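Local coordinates for SusD superfamily protein (Bacteroides thetaiotaomicron, PDB 3MCX) that is of unknown function but, as a member of the SusD family, probably helps capture glycans at the outer membrane for uptake, at residues S36-Y40 with Y41-Y45; A78-N81 with L82-V85. All coordinates share one frame; numbering follows the deposited sequence.

Contact 1. Residues S36-Y40 with Y41-Y45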
loop_
_atom_site.group_PDB
_atom_site.type_symbol
_atom_site.label_atom_id
_atom_site.label_comp_id
_atom_site.label_asym_id
_atom_site.label_seq_id
_atom_site.Cartn_x
_atom_site.Cartn_y
_atom_site.Cartn_z
ATOM N N SER A 36 -2.592 4.870 -11.190
ATOM C CA SER A 36 -2.956 3.476 -11.381
ATOM C C SER A 36 -1.988 2.749 -12.306
ATOM O O SER A 36 -2.044 1.518 -12.434
ATOM C CB SER A 36 -4.369 3.378 -11.965
ATOM O OG SER A 36 -4.362 3.675 -13.322
ATOM N N GLY A 37 -1.075 3.496 -12.923
ATOM C CA GLY A 37 -0.206 2.976 -13.925
ATOM C C GLY A 37 1.045 2.255 -13.439
ATOM O O GLY A 37 1.355 2.148 -12.243
ATOM N N HIS A 38 1.749 1.706 -14.408
ATOM C CA HIS A 38 3.016 1.085 -14.180
ATOM C C HIS A 38 3.957 2.040 -13.446
ATOM O O HIS A 38 4.018 3.228 -13.769
ATOM C CB HIS A 38 3.551 0.596 -15.528
ATOM C CG HIS A 38 4.925 0.004 -15.491
ATOM N ND1 HIS A 38 5.283 -1.005 -14.613
ATOM C CD2 HIS A 38 5.999 0.229 -16.281
ATOM C CE1 HIS A 38 6.546 -1.337 -14.843
ATOM N NE2 HIS A 38 7.005 -0.597 -15.838
ATOM N N SER A 39 4.649 1.475 -12.454
ATOM C CA SER A 39 5.673 2.133 -11.648
ATOM C C SER A 39 5.088 2.923 -10.500
ATOM O O SER A 39 5.849 3.400 -9.659
ATOM C CB SER A 39 6.648 2.987 -12.476
ATOM O OG SER A 39 7.142 2.297 -13.625
ATOM N N TYR A 40 3.767 3.060 -10.442
ATOM C CA TYR A 40 3.122 3.585 -9.255
ATOM C C TYR A 40 2.273 2.458 -8.612
ATOM O O TYR A 40 2.827 1.443 -8.254
ATOM C CB TYR A 40 2.346 4.871 -9.550
ATOM C CG TYR A 40 2.048 5.765 -8.327
ATOM C CD1 TYR A 40 2.058 5.262 -7.024
ATOM C CD2 TYR A 40 1.756 7.119 -8.495
ATOM C CE1 TYR A 40 1.777 6.054 -5.943
ATOM C CE2 TYR A 40 1.458 7.923 -7.386
ATOM C CZ TYR A 40 1.474 7.363 -6.129
ATOM O OH TYR A 40 1.175 8.157 -5.038
ATOM N N TYR A 41 0.954 2.621 -8.511
ATOM C CA TYR A 41 0.160 1.604 -7.824
ATOM C C TYR A 41 -0.129 0.369 -8.699
ATOM O O TYR A 41 -0.573 -0.654 -8.170
ATOM C CB TYR A 41 -1.143 2.199 -7.328
ATOM C CG TYR A 41 -1.085 2.951 -6.036
ATOM C CD1 TYR A 41 -0.784 2.313 -4.857
ATOM C CD2 TYR A 41 -1.366 4.300 -5.997
ATOM C CE1 TYR A 41 -0.791 2.989 -3.635
ATOM C CE2 TYR A 41 -1.368 4.984 -4.782
ATOM C CZ TYR A 41 -1.072 4.343 -3.610
ATOM O OH TYR A 41 -1.097 5.033 -2.405
ATOM N N GLY A 42 0.122 0.429 -10.001
ATOM C CA GLY A 42 0.004 -0.761 -10.840
ATOM C C GLY A 42 0.813 -1.939 -10.331
ATOM O O GLY A 42 0.424 -3.097 -10.519
ATOM N N ASP A 43 1.984 -1.655 -9.755
ATOM C CA ASP A 43 2.978 -2.703 -9.450
ATOM C C ASP A 43 3.891 -2.331 -8.296
ATOM O O ASP A 43 3.668 -2.836 -7.190
ATOM C CB ASP A 43 3.702 -3.172 -10.724
ATOM C CG ASP A 43 3.922 -2.040 -11.700
ATOM O OD1 ASP A 43 4.381 -0.988 -11.250
ATOM O OD2 ASP A 43 3.671 -2.225 -12.911
ATOM N N ASN A 44 4.898 -1.486 -8.507
ATOM C CA ASN A 44 5.920 -1.320 -7.479
ATOM C C ASN A 44 5.367 -0.920 -6.105
ATOM O O ASN A 44 5.747 -1.537 -5.102
ATOM C CB ASN A 44 6.988 -0.340 -7.939
ATOM C CG ASN A 44 7.722 -0.853 -9.142
ATOM O OD1 ASN A 44 7.189 -0.845 -10.255
ATOM N ND2 ASN A 44 8.992 -1.296 -8.941
ATOM N N TYR A 45 4.458 0.053 -6.050
ATOM C CA TYR A 45 3.933 0.503 -4.752
ATOM C C TYR A 45 2.834 -0.434 -4.199
ATOM O O TYR A 45 2.371 -0.258 -3.059
ATOM C CB TYR A 45 3.464 1.946 -4.807
ATOM C CG TYR A 45 4.598 2.947 -4.954
ATOM C CD1 TYR A 45 5.143 3.242 -6.193
ATOM C CD2 TYR A 45 5.108 3.596 -3.846
ATOM C CE1 TYR A 45 6.164 4.172 -6.324
ATOM C CE2 TYR A 45 6.135 4.535 -3.982
ATOM C CZ TYR A 45 6.637 4.813 -5.212
ATOM O OH TYR A 45 7.639 5.747 -5.353
HETATM O O HOH W 1 8.512 0.234 -12.483
#
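The Tyr40 ring touches those of Tyr41 and Tyr45, and the three form an aromatic cluster. Tyr40 CG stands anti to the backbone N (chi1 -159°), which lays the ring alongside that of Tyr41, pointing the same way. The two planes are 12° from parallel but slid apart; the nearest approach is Tyr40 CE1 to Tyr41 CE2, 3.5 Å. Toward Tyr45 the contact is T-shaped (edge-to-face), the edge of Tyr40 directed at the Tyr45 face with ring centroids 5.2 Å apart. Tyr45 N donates to Tyr40 O at 3.1 Å, and the edge of the Tyr45 ring meets the buried Ser39 O, which has no hydrogen-bonding partner.

Asp43, just ahead of the helix, ties down the preceding type II turn, Gly37 to Tyr40. His38 ND1 donates almost straight to Asp43 OD2 (2.6 Å, 173°), in the plane of the imidazole, which stands nearly perpendicular to the carboxylate. Asp43 OD1 takes Ser39 N on its syn lone pair, at 2.8 Å, and Asn44 N on its anti lone pair. Three bonds fix the carboxylate, which would probably polarise the imidazole. A water bridges Ser39 OG and Asn44 OD1, while Asn44 ND2 bonds to Tyr71 OH. Gly42 N binds Gly37 O at 3.1 Å; a CB on Gly42 would collide with that oxygen.

The hydroxyls of Tyr40 and Tyr41 both reach Asn135 on helix 115-140, Tyr40 also meeting Ser132, while Tyr45 OH binds Pro87 O. The link between helices 21-36 and 44-51 is seated against helices 81-106 and 115-140, with Tyr41 also touching Ile353 of strand 351-355.

Contact 2. Residues A78-N81 with L82-V85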
loop_
_atom_site.group_PDB
_atom_site.type_symbol
_atom_site.label_atom_id
_atom_site.label_comp_id
_atom_site.label_asym_id
_atom_site.label_seq_id
_atom_site.Cartn_x
_atom_site.Cartn_y
_atom_site.Cartn_z
ATOM N N ALA A 78 20.992 1.862 -6.671
ATOM C CA ALA A 78 20.553 3.182 -7.124
ATOM C C ALA A 78 20.380 3.299 -8.626
ATOM O O ALA A 78 19.635 4.171 -9.066
ATOM C CB ALA A 78 21.560 4.236 -6.682
ATOM N N SER A 79 21.026 2.403 -9.373
ATOM C CA SER A 79 20.962 2.382 -10.823
ATOM C C SER A 79 19.734 1.615 -11.366
ATOM O O SER A 79 19.574 1.569 -12.596
ATOM C CB SER A 79 22.213 1.729 -11.361
ATOM O OG SER A 79 22.321 0.415 -10.843
ATOM N N ASP A 80 18.920 1.012 -10.518
ATOM C CA ASP A 80 17.867 0.096 -10.998
ATOM C C ASP A 80 16.716 0.889 -11.624
ATOM O O ASP A 80 16.007 1.628 -10.939
ATOM C CB ASP A 80 17.410 -0.767 -9.836
ATOM C CG ASP A 80 16.563 -1.952 -10.250
ATOM O OD1 ASP A 80 15.636 -1.729 -11.080
ATOM O OD2 ASP A 80 16.784 -3.074 -9.715
ATOM N N ASN A 81 16.539 0.764 -12.934
ATOM C CA ASN A 81 15.520 1.557 -13.588
ATOM C C ASN A 81 14.108 1.136 -13.193
ATOM O O ASN A 81 13.282 1.956 -12.828
ATOM C CB ASN A 81 15.681 1.497 -15.098
ATOM C CG ASN A 81 14.745 2.452 -15.803
ATOM O OD1 ASN A 81 14.912 3.683 -15.696
ATOM N ND2 ASN A 81 13.762 1.908 -16.522
ATOM N N LEU A 82 13.831 -0.164 -13.290
ATOM C CA LEU A 82 12.529 -0.674 -12.959
ATOM C C LEU A 82 12.118 -0.391 -11.528
ATOM O O LEU A 82 10.955 -0.069 -11.248
ATOM C CB LEU A 82 12.455 -2.169 -13.248
ATOM C CG LEU A 82 11.082 -2.812 -13.140
ATOM C CD1 LEU A 82 10.232 -2.506 -14.369
ATOM C CD2 LEU A 82 11.178 -4.350 -12.936
ATOM N N ASN A 83 13.070 -0.521 -10.608
ATOM C CA ASN A 83 12.725 -0.548 -9.201
ATOM C C ASN A 83 13.043 0.686 -8.406
ATOM O O ASN A 83 12.568 0.823 -7.282
ATOM C CB ASN A 83 13.406 -1.759 -8.585
ATOM C CG ASN A 83 12.906 -3.057 -9.195
ATOM O OD1 ASN A 83 11.696 -3.218 -9.338
ATOM N ND2 ASN A 83 13.805 -3.967 -9.547
ATOM N N ILE A 84 13.829 1.582 -8.970
ATOM C CA ILE A 84 14.236 2.812 -8.276
ATOM C C ILE A 84 13.952 4.048 -9.116
ATOM O O ILE A 84 13.205 4.931 -8.668
ATOM C CB ILE A 84 15.712 2.743 -7.873
ATOM C CG1 ILE A 84 15.976 1.631 -6.840
ATOM C CG2 ILE A 84 16.232 4.095 -7.340
ATOM C CD1 ILE A 84 15.271 1.810 -5.484
ATOM N N VAL A 85 14.488 4.117 -10.324
ATOM C CA VAL A 85 14.312 5.318 -11.137
ATOM C C VAL A 85 12.834 5.527 -11.484
ATOM O O VAL A 85 12.284 6.606 -11.304
ATOM C CB VAL A 85 15.147 5.256 -12.426
ATOM C CG1 VAL A 85 14.972 6.509 -13.279
ATOM C CG2 VAL A 85 16.644 5.104 -12.101
#
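Asp80 folds its side chain back over the start of helix 81-106 and meets Asn83 with both carboxylate oxygens. Asp80 CB rests against Ile84 CG1 at 4.1 Å. CG swings anti to the backbone N (chi1 -167°), bringing the carboxylate up to Asn83, where Asp80 CG comes within 3.6 Å of Asn83 CB. Asp80 OD1 accepts from the backbone Asn83 N at 2.9 Å, met from well above the carboxylate plane. Asp80 OD2 accepts from Asn83 ND2 at 3.1 Å on its syn side, and the donor amide is turned 51° against the carboxylate. Both groups are gripped again from the loop before helix 69-72: Gly65 N donates to Asp80 OD2, and Asn83 ND2 to Lys66 O. Replacing Asp80 by an alanine would probably leave Asn83 N without its cap and Gly65 N without its acceptor, with the Asn83 amide held by Lys66 O but no longer by a carboxylate.

The backbone carbonyl of Asp80 serves two donors. Val85 N comes in at 3.0 Å to Asp80 O, nearly straight (166°), while Ile84 N, 2.9 Å from that oxygen, approaches from above the carbonyl plane. The Val85 bond spans five residues and marks a pi-type first turn. Asn81 OD1 lies 3.6 Å from Val85 CB, a polar oxygen against an aliphatic side chain.

An aspartate that accepts from the backbone N three residues on is a classic helix N-cap, and its negative charge probably suits the positive end of the helix dipole. Here a side-chain to side-chain bond reinforces the cap, in place of the return bond of a capping box.

Both contacts stand where a loop enters a helix: contact 1 leads from helix 21-36 into helix 44-51, and contact 2, later in the chain, opens helix 81-106. Their centres are about 14 Å apart, and they touch. Asn44 of contact 1 reaches Leu82 O of contact 2 by a weak hydrogen bond, while Tyr71 OH bonds to both Asn44 ND2 and Asn83 O. His38 CE1 also packs against Leu82 CD1. Helix 81-106 is therefore common ground, capped at its start by contact 2 and supporting contact 1 along its first turns. Both belong to the helical framework of this SusD-family protein, away from its zinc sites.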